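Local coordinates for protein exocyst complex component EXO70 (Saccharomyces cerevisiae, PDB 2B1E) that forms part of the exocyst complex that tethers secretory vesicles to sites of exocytosis, and plays a role in the assembly of that complex, at residues Lys483-Lys489 with Tyr537-Phe541; Tyr530-Tyr534 with Ile548-Pro552. All blocks are in the same frame, centred on the assembly; numbering follows the deposited sequence.

Interaction 1: Lys483-Lys489 with Tyr537-Phe541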
ATOM      1  N   LYS A 483      -2.253  21.916 -70.490  1.00 19.05           N
ATOM      2  CA  LYS A 483      -1.329  22.701 -69.692  1.00 21.26           C
ATOM      3  C   LYS A 483      -2.003  23.420 -68.530  1.00 21.77           C
ATOM      4  O   LYS A 483      -1.465  23.463 -67.419  1.00 20.70           O
ATOM      5  CB  LYS A 483      -0.610  23.713 -70.586  1.00 21.54           C
ATOM      6  CG  LYS A 483       0.248  23.075 -71.660  1.00 24.00           C
ATOM      7  CD  LYS A 483       0.944  24.132 -72.488  1.00 26.87           C
ATOM      8  CE  LYS A 483       1.908  23.504 -73.475  1.00 28.29           C
ATOM      9  NZ  LYS A 483       2.743  24.542 -74.145  1.00 27.85           N
ATOM     10  N   GLU A 484      -3.186  23.972 -68.785  1.00 21.74           N
ATOM     11  CA  GLU A 484      -3.921  24.700 -67.762  1.00 22.37           C
ATOM     12  C   GLU A 484      -4.366  23.849 -66.592  1.00 21.71           C
ATOM     13  O   GLU A 484      -4.277  24.286 -65.447  1.00 21.23           O
ATOM     14  CB  GLU A 484      -5.145  25.392 -68.370  1.00 25.35           C
ATOM     15  CG  GLU A 484      -4.813  26.716 -69.026  1.00 28.78           C
ATOM     16  CD  GLU A 484      -4.081  27.646 -68.079  1.00 32.13           C
ATOM     17  OE1 GLU A 484      -4.620  27.925 -66.984  1.00 35.65           O
ATOM     18  OE2 GLU A 484      -2.967  28.093 -68.425  1.00 33.99           O
ATOM     19  N   GLN A 485      -4.855  22.644 -66.874  1.00 20.57           N
ATOM     20  CA  GLN A 485      -5.321  21.754 -65.813  1.00 21.99           C
ATOM     21  C   GLN A 485      -4.139  21.210 -65.010  1.00 21.29           C
ATOM     22  O   GLN A 485      -4.257  20.920 -63.820  1.00 19.73           O
ATOM     23  CB  GLN A 485      -6.125  20.592 -66.408  1.00 25.96           C
ATOM     24  CG  GLN A 485      -6.874  19.753 -65.375  1.00 33.23           C
ATOM     25  CD  GLN A 485      -7.902  20.561 -64.595  1.00 36.85           C
ATOM     26  OE1 GLN A 485      -7.555  21.484 -63.856  1.00 38.38           O
ATOM     27  NE2 GLN A 485      -9.176  20.218 -64.762  1.00 37.09           N
ATOM     28  N   ILE A 486      -2.998  21.075 -65.672  1.00 20.01           N
ATOM     29  CA  ILE A 486      -1.807  20.581 -65.005  1.00 19.28           C
ATOM     30  C   ILE A 486      -1.230  21.640 -64.064  1.00 18.63           C
ATOM     31  O   ILE A 486      -0.902  21.337 -62.922  1.00 20.03           O
ATOM     32  CB  ILE A 486      -0.754  20.134 -66.036  1.00 17.53           C
ATOM     33  CG1 ILE A 486      -1.306  18.936 -66.815  1.00 14.80           C
ATOM     34  CG2 ILE A 486       0.558  19.753 -65.335  1.00 15.31           C
ATOM     35  CD1 ILE A 486      -0.544  18.598 -68.066  1.00 13.59           C
ATOM     36  N   LYS A 487      -1.106  22.879 -64.527  1.00 19.81           N
ATOM     37  CA  LYS A 487      -0.576  23.920 -63.652  1.00 21.49           C
ATOM     38  C   LYS A 487      -1.481  24.042 -62.429  1.00 20.29           C
ATOM     39  O   LYS A 487      -1.013  24.235 -61.309  1.00 16.78           O
ATOM     40  CB  LYS A 487      -0.504  25.269 -64.370  1.00 24.93           C
ATOM     41  CG  LYS A 487       0.587  25.354 -65.421  1.00 28.61           C
ATOM     42  CD  LYS A 487       0.787  26.785 -65.903  1.00 32.01           C
ATOM     43  CE  LYS A 487      -0.474  27.345 -66.546  1.00 34.43           C
ATOM     44  NZ  LYS A 487      -0.906  26.526 -67.714  1.00 36.57           N
ATOM     45  N   GLU A 488      -2.783  23.922 -62.654  1.00 20.91           N
ATOM     46  CA  GLU A 488      -3.735  24.012 -61.567  1.00 21.13           C
ATOM     47  C   GLU A 488      -3.461  22.924 -60.534  1.00 19.70           C
ATOM     48  O   GLU A 488      -3.608  23.161 -59.336  1.00 19.17           O
ATOM     49  CB  GLU A 488      -5.164  23.882 -62.087  1.00 22.66           C
ATOM     50  CG  GLU A 488      -6.208  23.960 -60.990  1.00 28.56           C
ATOM     51  CD  GLU A 488      -6.270  25.328 -60.330  1.00 33.24           C
ATOM     52  OE1 GLU A 488      -6.813  25.421 -59.205  1.00 35.03           O
ATOM     53  OE2 GLU A 488      -5.789  26.314 -60.938  1.00 34.95           O
ATOM     54  N   LYS A 489      -3.060  21.732 -60.979  1.00 18.52           N
ATOM     55  CA  LYS A 489      -2.783  20.673 -60.011  1.00 17.85           C
ATOM     56  C   LYS A 489      -1.593  21.055 -59.139  1.00 15.54           C
ATOM     57  O   LYS A 489      -1.592  20.792 -57.937  1.00 13.74           O
ATOM     58  CB  LYS A 489      -2.498  19.333 -60.699  1.00 18.60           C
ATOM     59  CG  LYS A 489      -3.711  18.697 -61.366  1.00 19.47           C
ATOM     60  CD  LYS A 489      -3.370  17.313 -61.908  1.00 18.09           C
ATOM     61  CE  LYS A 489      -4.400  16.851 -62.936  1.00 21.47           C
ATOM     62  NZ  LYS A 489      -5.783  16.821 -62.381  1.00 18.70           N
ATOM     63  N   TYR A 537       4.587  15.054 -64.679  1.00 13.52           N
ATOM     64  CA  TYR A 537       4.116  16.228 -65.408  1.00 14.60           C
ATOM     65  C   TYR A 537       5.099  17.334 -65.784  1.00 14.53           C
ATOM     66  O   TYR A 537       4.716  18.275 -66.478  1.00 15.33           O
ATOM     67  CB  TYR A 537       2.986  16.881 -64.624  1.00 13.63           C
ATOM     68  CG  TYR A 537       1.768  16.018 -64.431  1.00 16.09           C
ATOM     69  CD1 TYR A 537       1.423  15.534 -63.168  1.00 15.09           C
ATOM     70  CD2 TYR A 537       0.918  15.737 -65.502  1.00 16.33           C
ATOM     71  CE1 TYR A 537       0.249  14.797 -62.975  1.00 17.43           C
ATOM     72  CE2 TYR A 537      -0.239  15.006 -65.323  1.00 15.83           C
ATOM     73  CZ  TYR A 537      -0.576  14.543 -64.065  1.00 16.00           C
ATOM     74  OH  TYR A 537      -1.757  13.846 -63.907  1.00 16.26           O
ATOM     75  N   LYS A 538       6.342  17.247 -65.332  1.00 14.92           N
ATOM     76  CA  LYS A 538       7.299  18.307 -65.616  1.00 16.00           C
ATOM     77  C   LYS A 538       7.454  18.610 -67.104  1.00 17.08           C
ATOM     78  O   LYS A 538       7.564  19.773 -67.504  1.00 17.53           O
ATOM     79  CB  LYS A 538       8.671  17.964 -65.017  1.00 18.31           C
ATOM     80  CG  LYS A 538       9.324  16.744 -65.632  1.00 22.61           C
ATOM     81  CD  LYS A 538      10.725  16.522 -65.082  1.00 28.95           C
ATOM     82  CE  LYS A 538      11.704  17.578 -65.601  1.00 30.36           C
ATOM     83  NZ  LYS A 538      11.994  17.398 -67.057  1.00 31.49           N
ATOM     84  N   ASP A 539       7.445  17.579 -67.933  1.00 15.52           N
ATOM     85  CA  ASP A 539       7.631  17.809 -69.357  1.00 16.30           C
ATOM     86  C   ASP A 539       6.393  18.262 -70.113  1.00 16.17           C
ATOM     87  O   ASP A 539       6.348  18.173 -71.339  1.00 14.95           O
ATOM     88  CB  ASP A 539       8.241  16.570 -70.016  1.00 17.27           C
ATOM     89  CG  ASP A 539       9.677  16.344 -69.590  1.00 19.51           C
ATOM     90  OD1 ASP A 539      10.404  17.350 -69.457  1.00 19.39           O
ATOM     91  OD2 ASP A 539      10.080  15.177 -69.399  1.00 19.65           O
ATOM     92  N   SER A 540       5.388  18.746 -69.385  1.00 16.25           N
ATOM     93  CA  SER A 540       4.180  19.251 -70.025  1.00 18.74           C
ATOM     94  C   SER A 540       4.484  20.672 -70.501  1.00 19.90           C
ATOM     95  O   SER A 540       3.761  21.226 -71.322  1.00 20.38           O
ATOM     96  CB  SER A 540       3.007  19.287 -69.039  1.00 21.89           C
ATOM     97  OG  SER A 540       2.705  17.998 -68.534  1.00 21.08           O
ATOM     98  N   PHE A 541       5.573  21.244 -69.987  1.00 18.15           N
ATOM     99  CA  PHE A 541       5.974  22.612 -70.332  1.00 19.62           C
ATOM    100  C   PHE A 541       7.359  22.651 -70.992  1.00 19.61           C
ATOM    101  O   PHE A 541       8.182  21.766 -70.765  1.00 18.93           O
ATOM    102  CB  PHE A 541       5.988  23.462 -69.056  1.00 19.26           C
ATOM    103  CG  PHE A 541       4.764  23.291 -68.209  1.00 17.50           C
ATOM    104  CD1 PHE A 541       3.550  23.837 -68.601  1.00 18.94           C
ATOM    105  CD2 PHE A 541       4.817  22.541 -67.039  1.00 18.37           C
ATOM    106  CE1 PHE A 541       2.404  23.636 -67.846  1.00 19.66           C
ATOM    107  CE2 PHE A 541       3.678  22.331 -66.273  1.00 19.55           C
ATOM    108  CZ  PHE A 541       2.465  22.878 -66.676  1.00 19.04           C
TER
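Ile486 overlaps three residues of the opposite segment, Tyr537, Ser540 and Phe541, and is the hub of this contact at one tip of the long helical rod of Exo70, built from helical bundles. The first turns of helix 483-504 pack here against the end of helix 512-537 and the loop that follows it. The two branches of the isoleucine divide the work. CG2, anti to the backbone N, lies 3.8 Å from Tyr537 CB and also meets the Phe541 ring, while CG1, swung beside the backbone N (chi1 -65°), carries CD1 onward to Ser540, where it comes within 3.3 Å of OG. A beta-branched aliphatic residue suits a place that must fill two directions at once.

Ser540 turns its polar group back on its own segment: OG donates to Tyr537 O at 2.9 Å, and Ser540 N reaches the same oxygen from the same face of its plane. Two bonds thus grip a carbonyl near the helix end, and the small CH2 and hydroxyl can face a methyl group without leaving a polar atom stranded.

Phe541 brings its far end to the helix. Phe541 CZ approaches Lys487 CG at 3.4 Å, and Lys483 O lies at the ring edge, in its plane, 3.9 Å from Phe541 CE1. The ring also stacks with His547. Lysine suits this border because its methylenes can pack against an aromatic ring while its amine seeks charge or solvent. Lys489 slants across Tyr537, its CE nearest the phenol oxygen, but its NZ bonds Ser470 O, and Tyr537 OH bonds Asp474. The Lys487 chain, bent at chi3 and chi4, curls back along its own helix until NZ meets Glu484 OE2 at 2.7 Å, from above the carboxylate plane.

Interaction 2: Tyr530-Tyr534 with Ile548-Pro552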
ATOM      1  N   TYR A 530       5.797  13.617 -54.273  1.00 11.84           N
ATOM      2  CA  TYR A 530       6.068  14.793 -55.087  1.00 13.07           C
ATOM      3  C   TYR A 530       7.045  14.510 -56.226  1.00 12.76           C
ATOM      4  O   TYR A 530       6.887  15.044 -57.326  1.00 12.20           O
ATOM      5  CB  TYR A 530       6.592  15.961 -54.237  1.00 12.01           C
ATOM      6  CG  TYR A 530       6.609  17.250 -55.024  1.00 10.33           C
ATOM      7  CD1 TYR A 530       5.417  17.885 -55.379  1.00 12.26           C
ATOM      8  CD2 TYR A 530       7.808  17.782 -55.499  1.00 10.10           C
ATOM      9  CE1 TYR A 530       5.415  19.014 -56.198  1.00 10.28           C
ATOM     10  CE2 TYR A 530       7.823  18.909 -56.319  1.00  9.27           C
ATOM     11  CZ  TYR A 530       6.620  19.515 -56.668  1.00 11.29           C
ATOM     12  OH  TYR A 530       6.617  20.585 -57.523  1.00  6.99           O
ATOM     13  N   GLU A 531       8.063  13.691 -55.969  1.00 12.66           N
ATOM     14  CA  GLU A 531       9.017  13.363 -57.015  1.00 13.71           C
ATOM     15  C   GLU A 531       8.314  12.656 -58.171  1.00 12.57           C
ATOM     16  O   GLU A 531       8.601  12.923 -59.336  1.00 12.49           O
ATOM     17  CB  GLU A 531      10.144  12.481 -56.463  1.00 19.63           C
ATOM     18  CG  GLU A 531      10.957  13.185 -55.387  1.00 24.26           C
ATOM     19  CD  GLU A 531      12.210  12.439 -54.997  1.00 29.85           C
ATOM     20  OE1 GLU A 531      12.100  11.269 -54.555  1.00 31.78           O
ATOM     21  OE2 GLU A 531      13.305  13.033 -55.123  1.00 31.66           O
ATOM     22  N   ARG A 532       7.391  11.756 -57.846  1.00 11.43           N
ATOM     23  CA  ARG A 532       6.642  11.018 -58.865  1.00 12.47           C
ATOM     24  C   ARG A 532       5.694  11.942 -59.628  1.00 12.40           C
ATOM     25  O   ARG A 532       5.556  11.847 -60.849  1.00 13.03           O
ATOM     26  CB  ARG A 532       5.852   9.885 -58.204  1.00 13.59           C
ATOM     27  CG  ARG A 532       6.736   8.769 -57.669  1.00 15.89           C
ATOM     28  CD  ARG A 532       6.029   7.897 -56.651  1.00 14.92           C
ATOM     29  NE  ARG A 532       6.965   6.906 -56.132  1.00 12.92           N
ATOM     30  CZ  ARG A 532       6.927   6.400 -54.907  1.00 10.74           C
ATOM     31  NH1 ARG A 532       5.991   6.781 -54.051  1.00 15.20           N
ATOM     32  NH2 ARG A 532       7.849   5.528 -54.530  1.00 17.59           N
ATOM     33  N   PHE A 533       5.035  12.831 -58.895  1.00 11.56           N
ATOM     34  CA  PHE A 533       4.099  13.793 -59.477  1.00 11.67           C
ATOM     35  C   PHE A 533       4.843  14.758 -60.408  1.00 13.11           C
ATOM     36  O   PHE A 533       4.419  15.010 -61.546  1.00 12.74           O
ATOM     37  CB  PHE A 533       3.417  14.562 -58.332  1.00 13.14           C
ATOM     38  CG  PHE A 533       2.576  15.724 -58.776  1.00 12.80           C
ATOM     39  CD1 PHE A 533       1.512  15.544 -59.649  1.00 17.08           C
ATOM     40  CD2 PHE A 533       2.820  17.001 -58.270  1.00 16.67           C
ATOM     41  CE1 PHE A 533       0.695  16.618 -60.015  1.00 14.13           C
ATOM     42  CE2 PHE A 533       2.012  18.076 -58.627  1.00 15.21           C
ATOM     43  CZ  PHE A 533       0.950  17.884 -59.501  1.00 16.50           C
ATOM     44  N   TYR A 534       5.952  15.299 -59.914  1.00 12.70           N
ATOM     45  CA  TYR A 534       6.771  16.232 -60.686  1.00 12.90           C
ATOM     46  C   TYR A 534       7.303  15.535 -61.936  1.00 11.37           C
ATOM     47  O   TYR A 534       7.263  16.086 -63.028  1.00 11.08           O
ATOM     48  CB  TYR A 534       7.941  16.723 -59.826  1.00 12.68           C
ATOM     49  CG  TYR A 534       8.930  17.635 -60.529  1.00 14.59           C
ATOM     50  CD1 TYR A 534       8.743  19.022 -60.558  1.00 14.78           C
ATOM     51  CD2 TYR A 534      10.071  17.115 -61.130  1.00 14.82           C
ATOM     52  CE1 TYR A 534       9.688  19.867 -61.171  1.00 18.72           C
ATOM     53  CE2 TYR A 534      11.013  17.943 -61.743  1.00 17.40           C
ATOM     54  CZ  TYR A 534      10.817  19.312 -61.757  1.00 18.86           C
ATOM     55  OH  TYR A 534      11.758  20.118 -62.351  1.00 22.85           O
ATOM     56  N   ILE A 548       6.124  25.587 -62.738  1.00 19.31           N
ATOM     57  CA  ILE A 548       6.136  24.750 -61.552  1.00 16.79           C
ATOM     58  C   ILE A 548       7.014  25.435 -60.511  1.00 16.04           C
ATOM     59  O   ILE A 548       8.224  25.542 -60.677  1.00 14.53           O
ATOM     60  CB  ILE A 548       6.687  23.359 -61.885  1.00 15.60           C
ATOM     61  CG1 ILE A 548       5.726  22.642 -62.840  1.00 13.66           C
ATOM     62  CG2 ILE A 548       6.872  22.558 -60.611  1.00 18.05           C
ATOM     63  CD1 ILE A 548       6.295  21.359 -63.437  1.00 13.45           C
ATOM     64  N   LYS A 549       6.395  25.892 -59.429  1.00 16.96           N
ATOM     65  CA  LYS A 549       7.119  26.600 -58.378  1.00 16.02           C
ATOM     66  C   LYS A 549       8.292  25.851 -57.747  1.00 16.27           C
ATOM     67  O   LYS A 549       9.377  26.418 -57.586  1.00 13.34           O
ATOM     68  CB  LYS A 549       6.136  27.041 -57.278  1.00 17.25           C
ATOM     69  CG  LYS A 549       6.724  27.992 -56.241  1.00 18.71           C
ATOM     70  CD  LYS A 549       5.641  28.581 -55.338  1.00 19.80           C
ATOM     71  CE  LYS A 549       6.223  29.562 -54.332  1.00 22.10           C
ATOM     72  NZ  LYS A 549       5.156  30.207 -53.510  1.00 21.60           N
ATOM     73  N   TYR A 550       8.089  24.583 -57.398  1.00 14.10           N
ATOM     74  CA  TYR A 550       9.138  23.804 -56.746  1.00 14.78           C
ATOM     75  C   TYR A 550       9.640  22.566 -57.476  1.00 14.81           C
ATOM     76  O   TYR A 550       8.850  21.760 -57.976  1.00 13.68           O
ATOM     77  CB  TYR A 550       8.669  23.316 -55.367  1.00 14.71           C
ATOM     78  CG  TYR A 550       8.160  24.371 -54.419  1.00 16.19           C
ATOM     79  CD1 TYR A 550       9.039  25.171 -53.690  1.00 18.32           C
ATOM     80  CD2 TYR A 550       6.792  24.542 -54.213  1.00 15.32           C
ATOM     81  CE1 TYR A 550       8.561  26.110 -52.770  1.00 19.24           C
ATOM     82  CE2 TYR A 550       6.310  25.473 -53.303  1.00 15.46           C
ATOM     83  CZ  TYR A 550       7.194  26.249 -52.584  1.00 16.71           C
ATOM     84  OH  TYR A 550       6.709  27.146 -51.661  1.00 20.23           O
ATOM     85  N   THR A 551      10.959  22.411 -57.528  1.00 13.71           N
ATOM     86  CA  THR A 551      11.535  21.197 -58.090  1.00 12.62           C
ATOM     87  C   THR A 551      11.569  20.326 -56.834  1.00 12.87           C
ATOM     88  O   THR A 551      11.445  20.841 -55.714  1.00 11.27           O
ATOM     89  CB  THR A 551      12.988  21.401 -58.600  1.00 12.90           C
ATOM     90  OG1 THR A 551      13.818  21.861 -57.526  1.00 12.72           O
ATOM     91  CG2 THR A 551      13.015  22.404 -59.737  1.00 15.28           C
ATOM     92  N   PRO A 552      11.701  18.999 -56.986  1.00 11.90           N
ATOM     93  CA  PRO A 552      11.731  18.201 -55.761  1.00 12.61           C
ATOM     94  C   PRO A 552      12.843  18.655 -54.811  1.00 13.19           C
ATOM     95  O   PRO A 552      12.655  18.701 -53.593  1.00 13.98           O
ATOM     96  CB  PRO A 552      11.937  16.785 -56.285  1.00 12.67           C
ATOM     97  CG  PRO A 552      11.134  16.815 -57.589  1.00 12.68           C
ATOM     98  CD  PRO A 552      11.564  18.145 -58.181  1.00 12.64           C
TER
HETATM   99  O   HOH W   1       5.598  23.134 -57.125  1.00 17.93           O
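Tyr534 turns one ring face to Pro552 in a CH-pi contact: Pro552 CD sits 3.4 Å from the ring centroid and 10° off the normal. With CG anti to the backbone N (chi1 176°), the ring extends from helix 512-537 to reach the start of helix 552-563, and Ile548 CG2 meets its edge at CE1, 3.9 Å away. Proline suits this first helical turn, where it needs no N-H, and its CD hydrogens, polarised by the neighbouring nitrogen, favour an aromatic face. Just before it, Thr551 is the N-cap, its side chain capping a backbone N of the helix, while its CG2 lies alongside Tyr534 OH. Were Tyr534 an alanine, Pro552 CD would probably lose the aromatic face it rests on, with a gap opened beside Ile548.

Tyr530, one turn earlier, has a similar first torsion but works through its edge and tip. OH donates to Tyr550 O at 2.6 Å, tilted 24° from the carbonyl plane, and accepts from a water that itself accepts from Tyr550 N at 2.9 Å. Through one phenol, then, both backbone polar groups of Tyr550 are satisfied, directly or by water, so an irregular loop can lie against an aromatic surface.

Both contacts belong to the same end of the rod and engage helix 512-537 with the chain that leaves it, their centres about 11 Å apart. Interaction 1 joins the end of that helix to helix 483-504; interaction 2 joins an earlier turn of it to the segment leading into helix 552-563. Each is partly buried. The first has an apolar centre bordered by lysines and is held across by packing alone, whereas the second adds a hydrogen bond, a bridging water and a CH-pi contact, the polar links suiting an irregular loop whose backbone lacks helical partners. They touch each other: Ile548 CD1 lies 4.0 Å from Phe541 CE2, and Lys489 CB 3.9 Å from Phe533 CZ.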